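Local coordinates for protein acyltransferase (PDB 4Q38) that transfers long fatty acyl chains from acyl-coenzyme A to the amino sugar of teicoplanin-type glycopeptide antibiotics, at residues 166-171 against 293-298; 251-256 against 266-271; 259-264 against 315-320. All coordinates share one frame; numbering follows the deposited sequence. Where two conformers were deposited one is given.

Interaction 1: residues 166-171 against 293-298. With COA (coenzyme A), chain D.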
loop_
_atom_site.group_PDB
_atom_site.type_symbol
_atom_site.label_atom_id
_atom_site.label_comp_id
_atom_site.label_asym_id
_atom_site.label_seq_id
_atom_site.Cartn_x
_atom_site.Cartn_y
_atom_site.Cartn_z
ATOM N N ARG A 166 12.777 -4.646 -3.330
ATOM C CA ARG A 166 14.027 -5.331 -3.647
ATOM C C ARG A 166 13.899 -6.190 -4.902
ATOM O O ARG A 166 14.816 -6.229 -5.721
ATOM C CB ARG A 166 14.506 -6.169 -2.463
ATOM C CG ARG A 166 15.839 -6.878 -2.687
ATOM C CD ARG A 166 16.291 -7.630 -1.441
ATOM N NE ARG A 166 16.577 -6.724 -0.325
ATOM C CZ ARG A 166 17.766 -6.172 -0.077
ATOM N NH1 ARG A 166 18.807 -6.412 -0.875
ATOM N NH2 ARG A 166 17.910 -5.370 0.973
ATOM N N ARG A 167 12.767 -6.868 -5.057
ATOM C CA ARG A 167 12.512 -7.649 -6.282
ATOM C C ARG A 167 12.509 -6.735 -7.509
ATOM O O ARG A 167 13.095 -7.056 -8.541
ATOM C CB ARG A 167 11.182 -8.422 -6.170
ATOM C CG ARG A 167 10.854 -9.333 -7.354
ATOM C CD ARG A 167 9.375 -9.719 -7.377
ATOM N NE ARG A 167 8.880 -10.066 -6.041
ATOM C CZ ARG A 167 7.610 -9.969 -5.639
ATOM N NH1 ARG A 167 6.659 -9.529 -6.455
ATOM N NH2 ARG A 167 7.291 -10.307 -4.396
ATOM N N LYS A 168 11.855 -5.588 -7.380
ATOM C CA LYS A 168 11.662 -4.666 -8.492
ATOM C C LYS A 168 12.936 -3.908 -8.907
ATOM O O LYS A 168 13.214 -3.756 -10.104
ATOM C CB LYS A 168 10.543 -3.679 -8.143
ATOM C CG LYS A 168 10.076 -2.807 -9.293
ATOM C CD LYS A 168 8.860 -1.991 -8.891
ATOM C CE LYS A 168 8.385 -1.136 -10.053
ATOM N NZ LYS A 168 7.291 -0.210 -9.657
ATOM N N TYR A 169 13.700 -3.435 -7.921
ATOM C CA TYR A 169 14.807 -2.513 -8.185
ATOM C C TYR A 169 16.198 -3.075 -7.920
ATOM O O TYR A 169 17.187 -2.555 -8.443
ATOM C CB TYR A 169 14.623 -1.218 -7.386
ATOM C CG TYR A 169 13.329 -0.487 -7.670
ATOM C CD1 TYR A 169 13.131 0.189 -8.874
ATOM C CD2 TYR A 169 12.314 -0.456 -6.721
ATOM C CE1 TYR A 169 11.949 0.863 -9.132
ATOM C CE2 TYR A 169 11.131 0.214 -6.964
ATOM C CZ TYR A 169 10.951 0.870 -8.169
ATOM O OH TYR A 169 9.773 1.541 -8.393
ATOM N N GLY A 170 16.277 -4.103 -7.087
ATOM C CA GLY A 170 17.530 -4.804 -6.833
ATOM C C GLY A 170 18.246 -4.460 -5.532
ATOM O O GLY A 170 19.217 -5.125 -5.171
ATOM N N GLN A 171 17.793 -3.421 -4.838
ATOM C CA GLN A 171 18.351 -3.091 -3.526
ATOM C C GLN A 171 17.233 -2.747 -2.543
ATOM O O GLN A 171 16.076 -2.620 -2.942
ATOM C CB GLN A 171 19.396 -1.966 -3.616
ATOM C CG GLN A 171 18.837 -0.562 -3.793
ATOM C CD GLN A 171 18.280 -0.325 -5.180
ATOM O OE1 GLN A 171 17.068 -0.284 -5.370
ATOM N NE2 GLN A 171 19.166 -0.175 -6.161
ATOM N N ILE A 293 -1.354 -3.684 -14.750
ATOM C CA ILE A 293 -1.224 -5.138 -14.873
ATOM C C ILE A 293 0.257 -5.548 -14.941
ATOM O O ILE A 293 0.647 -6.592 -14.426
ATOM C CB ILE A 293 -2.085 -5.737 -16.029
ATOM C CG1 ILE A 293 -2.291 -7.246 -15.831
ATOM C CG2 ILE A 293 -1.483 -5.437 -17.401
ATOM C CD1 ILE A 293 -3.397 -7.843 -16.691
ATOM N N LEU A 294 1.086 -4.703 -15.546
ATOM C CA LEU A 294 2.512 -4.993 -15.636
ATOM C C LEU A 294 3.160 -4.905 -14.242
ATOM O O LEU A 294 3.995 -5.740 -13.891
ATOM C CB LEU A 294 3.196 -4.066 -16.651
ATOM C CG LEU A 294 2.939 -4.387 -18.138
ATOM C CD1 LEU A 294 3.338 -3.217 -19.027
ATOM C CD2 LEU A 294 3.643 -5.658 -18.567
ATOM N N GLU A 295 2.743 -3.919 -13.449
ATOM C CA GLU A 295 3.204 -3.816 -12.047
ATOM C C GLU A 295 2.860 -5.087 -11.281
ATOM O O GLU A 295 3.739 -5.746 -10.719
ATOM C CB GLU A 295 2.621 -2.578 -11.351
ATOM C CG GLU A 295 2.794 -2.531 -9.828
ATOM C CD GLU A 295 4.241 -2.352 -9.371
ATOM O OE1 GLU A 295 5.082 -1.885 -10.167
ATOM O OE2 GLU A 295 4.544 -2.690 -8.208
ATOM N N PHE A 296 1.585 -5.458 -11.284
ATOM C CA PHE A 296 1.149 -6.575 -10.450
ATOM C C PHE A 296 1.483 -7.982 -10.929
ATOM O O PHE A 296 1.545 -8.917 -10.117
ATOM C CB PHE A 296 -0.332 -6.426 -10.098
ATOM C CG PHE A 296 -0.590 -5.295 -9.159
ATOM C CD1 PHE A 296 -0.165 -5.373 -7.826
ATOM C CD2 PHE A 296 -1.213 -4.137 -9.599
ATOM C CE1 PHE A 296 -0.378 -4.321 -6.945
ATOM C CE2 PHE A 296 -1.423 -3.076 -8.727
ATOM C CZ PHE A 296 -1.008 -3.172 -7.397
ATOM N N VAL A 297 1.720 -8.135 -12.226
ATOM C CA VAL A 297 2.117 -9.437 -12.760
ATOM C C VAL A 297 3.635 -9.601 -12.791
ATOM O O VAL A 297 4.136 -10.693 -12.555
ATOM C CB VAL A 297 1.483 -9.714 -14.149
ATOM C CG1 VAL A 297 2.003 -11.009 -14.747
ATOM C CG2 VAL A 297 -0.035 -9.798 -14.019
ATOM N N PHE A 298 4.359 -8.521 -13.075
ATOM C CA PHE A 298 5.815 -8.595 -13.253
ATOM C C PHE A 298 6.636 -7.653 -12.370
ATOM O O PHE A 298 7.869 -7.716 -12.402
ATOM C CB PHE A 298 6.192 -8.267 -14.702
ATOM C CG PHE A 298 5.536 -9.139 -15.730
ATOM C CD1 PHE A 298 5.964 -10.449 -15.932
ATOM C CD2 PHE A 298 4.509 -8.633 -16.530
ATOM C CE1 PHE A 298 5.366 -11.245 -16.905
ATOM C CE2 PHE A 298 3.909 -9.431 -17.502
ATOM C CZ PHE A 298 4.341 -10.733 -17.688
HETATM N N1A COA D . 1.948 -12.974 -11.444
HETATM C C2A COA D . 2.224 -14.051 -12.206
HETATM N N3A COA D . 1.369 -15.073 -12.388
HETATM C C4A COA D . 0.152 -15.061 -11.787
HETATM C C5A COA D . -0.222 -13.918 -10.934
HETATM C C6A COA D . 0.772 -12.832 -10.787
HETATM N N6A COA D . 0.528 -11.728 -10.037
HETATM N N7A COA D . -1.463 -14.176 -10.481
HETATM C C8A COA D . -1.853 -15.366 -10.992
HETATM N N9A COA D . -0.881 -15.898 -11.759
HETATM C C1B COA D . -0.945 -17.181 -12.500
HETATM C C2B COA D . -1.308 -18.371 -11.631
HETATM O O2B COA D . -0.142 -18.949 -11.053
HETATM C C3B COA D . -2.002 -19.280 -12.623
HETATM O O3B COA D . -1.007 -19.892 -13.446
HETATM P P3B COA D . -1.242 -21.267 -14.271
HETATM O O7A COA D . -1.214 -22.313 -13.199
HETATM O O8A COA D . -0.093 -21.250 -15.243
HETATM O O9A COA D . -2.583 -21.112 -14.947
HETATM C C4B COA D . -2.771 -18.289 -13.492
HETATM O O4B COA D . -1.990 -17.092 -13.474
HETATM C C5B COA D . -4.201 -18.009 -13.019
HETATM O O5B COA D . -4.175 -17.416 -11.710
HETATM P P1A COA D . -5.490 -17.221 -10.812
HETATM O O1A COA D . -5.920 -18.517 -10.180
HETATM O O2A COA D . -6.477 -16.447 -11.646
HETATM O O3A COA D . -4.947 -16.225 -9.651
HETATM P P2A COA D . -4.236 -16.673 -8.278
HETATM O O4A COA D . -5.292 -16.932 -7.238
HETATM O O5A COA D . -3.199 -17.737 -8.521
HETATM O O6A COA D . -3.444 -15.314 -7.928
HETATM C CBP COA D . -3.369 -13.105 -6.845
HETATM C CCP COA D . -4.171 -14.108 -7.669
HETATM C CDP COA D . -4.256 -11.877 -6.718
HETATM C CEP COA D . -3.096 -13.707 -5.482
HETATM C CAP COA D . -2.041 -12.756 -7.559
HETATM O OAP COA D . -2.308 -12.317 -8.892
HETATM C C9P COA D . -1.169 -11.706 -6.896
HETATM O O9P COA D . -0.506 -11.989 -5.912
HETATM N N8P COA D . -1.132 -10.492 -7.455
HETATM C C7P COA D . -0.472 -9.359 -6.829
HETATM C C6P COA D . -1.453 -8.556 -5.976
HETATM C C5P COA D . -2.530 -7.920 -6.840
HETATM O O5P COA D . -2.466 -7.979 -8.063
HETATM N N4P COA D . -3.533 -7.328 -6.187
HETATM C C3P COA D . -4.508 -6.475 -6.860
HETATM C C2P COA D . -3.974 -5.086 -7.175
HETATM S S1P COA D . -5.250 -4.089 -8.016
#

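Interaction 2: residues 251-256 against 266-271. With COA (coenzyme A), chain D.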
loop_
_atom_site.group_PDB
_atom_site.type_symbol
_atom_site.label_atom_id
_atom_site.label_comp_id
_atom_site.label_asym_id
_atom_site.label_seq_id
_atom_site.Cartn_x
_atom_site.Cartn_y
_atom_site.Cartn_z
ATOM N N SER A 251 -9.564 -2.772 -10.383
ATOM C CA SER A 251 -8.411 -3.640 -10.583
ATOM C C SER A 251 -8.261 -4.116 -12.016
ATOM O O SER A 251 -9.242 -4.272 -12.743
ATOM C CB SER A 251 -8.507 -4.868 -9.668
ATOM O OG SER A 251 -7.338 -5.667 -9.763
ATOM N N TRP A 252 -7.017 -4.371 -12.403
ATOM C CA TRP A 252 -6.738 -5.116 -13.630
ATOM C C TRP A 252 -7.455 -6.459 -13.633
ATOM O O TRP A 252 -7.771 -6.994 -14.703
ATOM C CB TRP A 252 -5.236 -5.309 -13.772
ATOM C CG TRP A 252 -4.623 -6.148 -12.674
ATOM C CD1 TRP A 252 -4.075 -5.705 -11.466
ATOM C CD2 TRP A 252 -4.489 -7.607 -12.638
ATOM N NE1 TRP A 252 -3.629 -6.761 -10.715
ATOM C CE2 TRP A 252 -3.836 -7.929 -11.358
ATOM C CE3 TRP A 252 -4.832 -8.649 -13.502
ATOM C CZ2 TRP A 252 -3.545 -9.232 -10.987
ATOM C CZ3 TRP A 252 -4.537 -9.957 -13.113
ATOM C CH2 TRP A 252 -3.910 -10.240 -11.882
ATOM N N MET A 253 -7.732 -6.987 -12.429
ATOM C CA MET A 253 -8.348 -8.311 -12.219
ATOM C C MET A 253 -9.767 -8.413 -12.736
ATOM O O MET A 253 -10.260 -9.508 -13.027
ATOM C CB MET A 253 -8.449 -8.623 -10.728
ATOM C CG MET A 253 -7.234 -9.233 -10.078
ATOM S SD MET A 253 -7.718 -9.530 -8.371
ATOM C CE MET A 253 -6.189 -9.138 -7.544
ATOM N N LEU A 254 -10.440 -7.273 -12.779
ATOM C CA LEU A 254 -11.832 -7.228 -13.162
ATOM C C LEU A 254 -12.005 -7.042 -14.668
ATOM O O LEU A 254 -13.126 -6.948 -15.137
ATOM C CB LEU A 254 -12.554 -6.116 -12.392
ATOM C CG LEU A 254 -12.844 -6.457 -10.921
ATOM C CD1 LEU A 254 -13.443 -5.249 -10.204
ATOM C CD2 LEU A 254 -13.763 -7.675 -10.802
ATOM N N ASP A 255 -10.899 -6.961 -15.404
ATOM C CA ASP A 255 -10.936 -6.802 -16.861
ATOM C C ASP A 255 -11.452 -8.076 -17.532
ATOM O O ASP A 255 -10.776 -9.099 -17.514
ATOM C CB ASP A 255 -9.545 -6.471 -17.391
ATOM C CG ASP A 255 -9.544 -6.088 -18.879
ATOM O OD1 ASP A 255 -10.548 -6.336 -19.590
ATOM O OD2 ASP A 255 -8.524 -5.527 -19.329
ATOM N N PRO A 256 -12.653 -8.020 -18.123
ATOM C CA PRO A 256 -13.221 -9.224 -18.772
ATOM C C PRO A 256 -12.387 -9.753 -19.944
ATOM O O PRO A 256 -12.589 -10.884 -20.374
ATOM C CB PRO A 256 -14.590 -8.748 -19.276
ATOM C CG PRO A 256 -14.867 -7.484 -18.541
ATOM C CD PRO A 256 -13.534 -6.850 -18.281
ATOM N N SER A 266 -8.975 -20.794 -13.278
ATOM C CA SER A 266 -8.464 -19.519 -12.760
ATOM C C SER A 266 -9.344 -19.001 -11.625
ATOM O O SER A 266 -10.571 -18.934 -11.753
ATOM C CB SER A 266 -8.344 -18.477 -13.875
ATOM O OG SER A 266 -8.260 -17.154 -13.352
ATOM N N ASN A 267 -8.713 -18.668 -10.503
ATOM C CA ASN A 267 -9.413 -18.050 -9.375
ATOM C C ASN A 267 -10.021 -16.695 -9.742
ATOM O O ASN A 267 -11.157 -16.404 -9.368
ATOM C CB ASN A 267 -8.466 -17.907 -8.177
ATOM C CG ASN A 267 -8.064 -19.254 -7.599
ATOM O OD1 ASN A 267 -8.887 -20.157 -7.505
ATOM N ND2 ASN A 267 -6.797 -19.395 -7.222
ATOM N N ILE A 268 -9.259 -15.887 -10.476
ATOM C CA ILE A 268 -9.730 -14.582 -10.960
ATOM C C ILE A 268 -11.020 -14.744 -11.777
ATOM O O ILE A 268 -12.035 -14.106 -11.479
ATOM C CB ILE A 268 -8.624 -13.836 -11.743
ATOM C CG1 ILE A 268 -7.513 -13.396 -10.769
ATOM C CG2 ILE A 268 -9.191 -12.628 -12.492
ATOM C CD1 ILE A 268 -6.225 -12.924 -11.414
ATOM N N ILE A 269 -10.993 -15.632 -12.768
ATOM C CA ILE A 269 -12.164 -15.849 -13.620
ATOM C C ILE A 269 -13.379 -16.252 -12.789
ATOM O O ILE A 269 -14.418 -15.580 -12.852
ATOM C CB ILE A 269 -11.880 -16.854 -14.765
ATOM C CG1 ILE A 269 -10.698 -16.371 -15.617
ATOM C CG2 ILE A 269 -13.122 -17.052 -15.641
ATOM C CD1 ILE A 269 -10.941 -15.075 -16.370
ATOM N N GLN A 270 -13.242 -17.306 -11.980
ATOM C CA GLN A 270 -14.351 -17.797 -11.151
ATOM C C GLN A 270 -14.936 -16.699 -10.257
ATOM O O GLN A 270 -16.152 -16.501 -10.220
ATOM C CB GLN A 270 -13.908 -18.977 -10.275
ATOM C CG GLN A 270 -13.500 -20.236 -11.020
ATOM C CD GLN A 270 -12.679 -21.173 -10.147
ATOM O OE1 GLN A 270 -13.097 -21.556 -9.050
ATOM N NE2 GLN A 270 -11.500 -21.546 -10.630
ATOM N N LEU A 271 -14.068 -15.961 -9.567
ATOM C CA LEU A 271 -14.533 -14.966 -8.601
ATOM C C LEU A 271 -15.043 -13.661 -9.232
ATOM O O LEU A 271 -15.979 -13.059 -8.710
ATOM C CB LEU A 271 -13.461 -14.677 -7.533
ATOM C CG LEU A 271 -13.030 -15.868 -6.656
ATOM C CD1 LEU A 271 -11.814 -15.487 -5.816
ATOM C CD2 LEU A 271 -14.178 -16.353 -5.780
HETATM N N1A COA D . 1.948 -12.974 -11.444
HETATM C C2A COA D . 2.224 -14.051 -12.206
HETATM N N3A COA D . 1.369 -15.073 -12.388
HETATM C C4A COA D . 0.152 -15.061 -11.787
HETATM C C5A COA D . -0.222 -13.918 -10.934
HETATM C C6A COA D . 0.772 -12.832 -10.787
HETATM N N6A COA D . 0.528 -11.728 -10.037
HETATM N N7A COA D . -1.463 -14.176 -10.481
HETATM C C8A COA D . -1.853 -15.366 -10.992
HETATM N N9A COA D . -0.881 -15.898 -11.759
HETATM C C1B COA D . -0.945 -17.181 -12.500
HETATM C C2B COA D . -1.308 -18.371 -11.631
HETATM O O2B COA D . -0.142 -18.949 -11.053
HETATM C C3B COA D . -2.002 -19.280 -12.623
HETATM O O3B COA D . -1.007 -19.892 -13.446
HETATM P P3B COA D . -1.242 -21.267 -14.271
HETATM O O7A COA D . -1.214 -22.313 -13.199
HETATM O O8A COA D . -0.093 -21.250 -15.243
HETATM O O9A COA D . -2.583 -21.112 -14.947
HETATM C C4B COA D . -2.771 -18.289 -13.492
HETATM O O4B COA D . -1.990 -17.092 -13.474
HETATM C C5B COA D . -4.201 -18.009 -13.019
HETATM O O5B COA D . -4.175 -17.416 -11.710
HETATM P P1A COA D . -5.490 -17.221 -10.812
HETATM O O1A COA D . -5.920 -18.517 -10.180
HETATM O O2A COA D . -6.477 -16.447 -11.646
HETATM O O3A COA D . -4.947 -16.225 -9.651
HETATM P P2A COA D . -4.236 -16.673 -8.278
HETATM O O4A COA D . -5.292 -16.932 -7.238
HETATM O O5A COA D . -3.199 -17.737 -8.521
HETATM O O6A COA D . -3.444 -15.314 -7.928
HETATM C CBP COA D . -3.369 -13.105 -6.845
HETATM C CCP COA D . -4.171 -14.108 -7.669
HETATM C CDP COA D . -4.256 -11.877 -6.718
HETATM C CEP COA D . -3.096 -13.707 -5.482
HETATM C CAP COA D . -2.041 -12.756 -7.559
HETATM O OAP COA D . -2.308 -12.317 -8.892
HETATM C C9P COA D . -1.169 -11.706 -6.896
HETATM O O9P COA D . -0.506 -11.989 -5.912
HETATM N N8P COA D . -1.132 -10.492 -7.455
HETATM C C7P COA D . -0.472 -9.359 -6.829
HETATM C C6P COA D . -1.453 -8.556 -5.976
HETATM C C5P COA D . -2.530 -7.920 -6.840
HETATM O O5P COA D . -2.466 -7.979 -8.063
HETATM N N4P COA D . -3.533 -7.328 -6.187
HETATM C C3P COA D . -4.508 -6.475 -6.860
HETATM C C2P COA D . -3.974 -5.086 -7.175
HETATM S S1P COA D . -5.250 -4.089 -8.016
#

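Interaction 3: residues 259-264 against 315-320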
loop_
_atom_site.group_PDB
_atom_site.type_symbol
_atom_site.label_atom_id
_atom_site.label_comp_id
_atom_site.label_asym_id
_atom_site.label_seq_id
_atom_site.Cartn_x
_atom_site.Cartn_y
_atom_site.Cartn_z
ATOM N N GLU A 259 -10.684 -13.271 -19.855
ATOM C CA GLU A 259 -11.437 -14.481 -20.214
ATOM C C GLU A 259 -10.968 -15.119 -21.522
ATOM O O GLU A 259 -11.124 -16.325 -21.713
ATOM C CB GLU A 259 -12.934 -14.174 -20.270
ATOM C CG GLU A 259 -13.533 -13.826 -18.911
ATOM C CD GLU A 259 -14.728 -12.883 -18.997
ATOM O OE1 GLU A 259 -14.994 -12.202 -17.983
ATOM O OE2 GLU A 259 -15.393 -12.808 -20.064
ATOM N N GLU A 260 -10.377 -14.311 -22.397
ATOM C CA GLU A 260 -9.734 -14.799 -23.622
ATOM C C GLU A 260 -8.553 -15.729 -23.349
ATOM O O GLU A 260 -8.223 -16.574 -24.180
ATOM C CB GLU A 260 -9.234 -13.629 -24.469
ATOM C CG GLU A 260 -10.323 -12.921 -25.261
ATOM C CD GLU A 260 -9.783 -12.049 -26.377
ATOM O OE1 GLU A 260 -10.367 -10.971 -26.600
ATOM O OE2 GLU A 260 -8.788 -12.432 -27.037
ATOM N N TYR A 261 -7.911 -15.562 -22.193
ATOM C CA TYR A 261 -6.602 -16.175 -21.955
ATOM C C TYR A 261 -6.582 -17.155 -20.794
ATOM O O TYR A 261 -5.905 -18.175 -20.857
ATOM C CB TYR A 261 -5.543 -15.096 -21.721
ATOM C CG TYR A 261 -5.446 -14.069 -22.821
ATOM C CD1 TYR A 261 -4.627 -14.287 -23.936
ATOM C CD2 TYR A 261 -6.167 -12.880 -22.755
ATOM C CE1 TYR A 261 -4.537 -13.348 -24.950
ATOM C CE2 TYR A 261 -6.080 -11.935 -23.764
ATOM C CZ TYR A 261 -5.265 -12.180 -24.859
ATOM O OH TYR A 261 -5.175 -11.245 -25.858
ATOM N N LEU A 262 -7.319 -16.841 -19.733
ATOM C CA LEU A 262 -7.318 -17.672 -18.537
ATOM C C LEU A 262 -8.419 -18.704 -18.618
ATOM O O LEU A 262 -9.488 -18.434 -19.165
ATOM C CB LEU A 262 -7.476 -16.817 -17.280
ATOM C CG LEU A 262 -6.411 -15.736 -17.060
ATOM C CD1 LEU A 262 -6.726 -14.917 -15.814
ATOM C CD2 LEU A 262 -5.012 -16.336 -16.982
ATOM N N THR A 263 -8.158 -19.885 -18.071
ATOM C CA THR A 263 -9.122 -20.973 -18.154
ATOM C C THR A 263 -10.065 -20.988 -16.957
ATOM O O THR A 263 -10.013 -20.108 -16.091
ATOM C CB THR A 263 -8.442 -22.346 -18.361
ATOM O OG1 THR A 263 -7.376 -22.504 -17.423
ATOM C CG2 THR A 263 -7.870 -22.454 -19.773
ATOM N N GLU A 264 -10.938 -21.988 -16.935
ATOM C CA GLU A 264 -11.979 -22.115 -15.928
ATOM C C GLU A 264 -11.449 -22.373 -14.526
ATOM O O GLU A 264 -12.137 -22.115 -13.545
ATOM C CB GLU A 264 -12.955 -23.223 -16.331
ATOM C CG GLU A 264 -13.983 -22.754 -17.344
ATOM C CD GLU A 264 -14.683 -21.489 -16.886
ATOM O OE1 GLU A 264 -15.383 -21.546 -15.849
ATOM O OE2 GLU A 264 -14.520 -20.441 -17.550
ATOM N N GLU A 315 1.100 -14.570 -17.088
ATOM C CA GLU A 315 2.312 -13.949 -17.630
ATOM C C GLU A 315 2.312 -14.007 -19.160
ATOM O O GLU A 315 2.611 -13.010 -19.825
ATOM C CB GLU A 315 3.573 -14.624 -17.078
ATOM C CG GLU A 315 3.868 -14.316 -15.615
ATOM C CD GLU A 315 4.962 -15.194 -15.025
ATOM O OE1 GLU A 315 5.175 -16.326 -15.520
ATOM O OE2 GLU A 315 5.612 -14.757 -14.052
ATOM N N ARG A 316 1.964 -15.172 -19.707
ATOM C CA ARG A 316 1.879 -15.357 -21.168
ATOM C C ARG A 316 0.750 -14.509 -21.748
ATOM O O ARG A 316 0.900 -13.918 -22.809
ATOM C CB ARG A 316 1.701 -16.839 -21.526
ATOM C CG ARG A 316 2.897 -17.700 -21.128
ATOM C CD ARG A 316 2.837 -19.130 -21.652
ATOM N NE ARG A 316 1.735 -19.913 -21.087
ATOM C CZ ARG A 316 1.779 -20.591 -19.940
ATOM N NH1 ARG A 316 2.874 -20.589 -19.186
ATOM N NH2 ARG A 316 0.717 -21.281 -19.541
ATOM N N ALA A 317 -0.367 -14.435 -21.021
ATOM C CA ALA A 317 -1.521 -13.635 -21.420
ATOM C C ALA A 317 -1.205 -12.152 -21.536
ATOM O O ALA A 317 -1.486 -11.535 -22.571
ATOM C CB ALA A 317 -2.677 -13.853 -20.453
ATOM N N VAL A 318 -0.625 -11.573 -20.477
ATOM C CA VAL A 318 -0.349 -10.135 -20.461
ATOM C C VAL A 318 0.505 -9.733 -21.665
ATOM O O VAL A 318 0.237 -8.717 -22.311
ATOM C CB VAL A 318 0.332 -9.661 -19.148
ATOM C CG1 VAL A 318 0.658 -8.172 -19.225
ATOM C CG2 VAL A 318 -0.562 -9.936 -17.949
ATOM N N ILE A 319 1.527 -10.534 -21.952
ATOM C CA ILE A 319 2.472 -10.231 -23.033
ATOM C C ILE A 319 1.853 -10.480 -24.415
ATOM O O ILE A 319 1.969 -9.636 -25.309
ATOM C CB ILE A 319 3.806 -11.005 -22.858
ATOM C CG1 ILE A 319 4.525 -10.572 -21.565
ATOM C CG2 ILE A 319 4.716 -10.836 -24.069
ATOM C CD1 ILE A 319 4.740 -9.077 -21.413
ATOM N N ALA A 320 1.193 -11.625 -24.576
ATOM C CA ALA A 320 0.493 -11.946 -25.831
ATOM C C ALA A 320 -0.455 -10.816 -26.238
ATOM O O ALA A 320 -0.383 -10.313 -27.356
ATOM C CB ALA A 320 -0.254 -13.265 -25.708
#

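Interaction 1: residues 166-171 against 293-298
K168, close to the C-terminal end of helix 157-169, and E295 of helix 290-298 meet through long side chains while their backbones keep apart, for the nearest pair of CA atoms, K168 CA and F298 CA, is 8.5 Å apart. A single salt bridge makes the contact: K168 NZ donates to E295 OE1 at 2.8 Å. The lysine reaches across because CG lies anti to the backbone N (chi1 -170°) and every later torsion is extended. The glutamate instead bends at chi2 (68°). The two side chains cross at about a right angle. The ammonium comes to the syn side of OE1, 26° out of the carboxylate plane, while OE2 is paired with R299; the carboxylate is thus held at both oxygens. On the lysine side, K168 CG lies 3.8 Å above the plane of the Y169 ring, over its centre, and NZ makes a second, weak bond to Y169 OH at 3.3 Å. The buried area is small, 80 Å², as expected for a bridge near the surface. The same turn of helix 290-298 also serves the cofactor. E295 CG covers one face of the F296 ring; over the opposite face lies C2P of coenzyme A, 3.4 Å above the plane. F296 O accepts from the adenine N6A at 3.0 Å. A salt bridge of R167 to E214 runs nearby. Here the N-terminal acyltransferase domain meets the GNAT-like domain, joined by an interdomain ion pair beside the F296 ring of a helix that lines the coenzyme A pocket.

Interaction 2: residues 251-256 against 266-271
I268 packs on W252 and M253, and no hydrogen bond passes directly between the two segments, whose CA atoms come closest at M253 and I268. I268 CD1 lies 3.6 Å from W252 CH2, at a position oblique to the indole, and also reaches the M253 side chain at CG. The other branch, I268 CG2, rests 3.3 Å from the carbonyl oxygen M253 O. CG1, which carries CD1, stands beside the backbone N and CG2 anti to it (chi1 -69°). The I268 side chain crosses those of W252 and M253 at about right angles.

Hydrogen bonds within each segment set its shape. S251 OG accepts from M253 N, an ST turn that leads from strand 246-251 into the 3-10 turn. S266 is the N-cap of helix 267-272, its OG taking the I269 N-H almost straight (175°, 3.2 Å).

The polar bonds to coenzyme A come from both segments. W252 NE1 donates to the pantetheine carbonyl O5P at 3.1 Å, near the indole plane. At the helix start the pyrophosphate is gripped repeatedly: S266 OG donates to O2A at 2.6 Å, and I268 N gives O2A a second bond. N267 N reaches O1A at 2.8 Å, and N267 ND2 bonds O4A on the second phosphorus. S266 OG thus both caps the helix and binds phosphate, and the helix N-terminus would be expected to add electrostatic support to the anion. I268 likewise joins the two tasks, its N-H on the phosphate and its side chain on W252. Backbone amides at a helix start binding the pyrophosphate, with pantetheine running beside a sheet strand, are characteristic of the acyl-CoA cleft of the GNAT fold.

Interaction 3: residues 259-264 against 315-320
A320 N donates to R316 O at 2.9 Å, a bond within the turn of helix 313-323 on which Y261 packs from the loop before helix 267-272. No hydrogen bond crosses between the two segments; the contact is apolar. Its centre is A317, whose CB meets Y261 CB at 3.4 Å, a tight methyl-to-methylene approach, and Y261 CG at 3.6 Å. The small alanine side chain allows the backbones to come near, with Y261 CA and A317 CA 5.7 Å apart. The tyrosine ring reaches along the helix: CG is anti to the carbonyl carbon and beside the backbone N (chi1 -55°), which carries the ring toward the next turn, where CE1 lies 4.4 Å from A320 CB. That methyl stands oblique to the ring. A317 O, by contrast, is over one face, 4.3 Å above the plane and offset toward the rim. The pair of segments buries 151 Å², mostly on Y261 and A317, with a smaller share from A320. H321, one residue after A320 on the same helix, meets the tyrosine ring with the two planes at about 90°. E260, just before Y261 in the 3-10 turn, pairs with R326. Within the GNAT-like domain, the loop is pinned between two helices: Y261 leans on helix 313-323, while L262 packs on both S313 and L314 of that helix and on I269 of helix 267-272. Helix 313-323 is also covered by helix 290-298, where V318 touches I293 and F298.

Overall arrangement
Interaction 2 is the buried contact, interaction 3 is partly buried, and interaction 1 lies at the surface; the surface contact is ionic, the two more buried ones apolar. A lone ion pair joins two domains in interaction 1, whereas packing joins segments of one domain in interactions 2 and 3. Helix 290-298 connects the set: F296 and I293 pack on W252 of interaction 2, and the same helix packs on helix 313-323 of interaction 3. Segment 266-271 in turn lies against 259-264. Coenzyme A is bound by segments of interactions 1 and 2 and also touches E315 of interaction 3, although the Y261 contact itself stands farther from it.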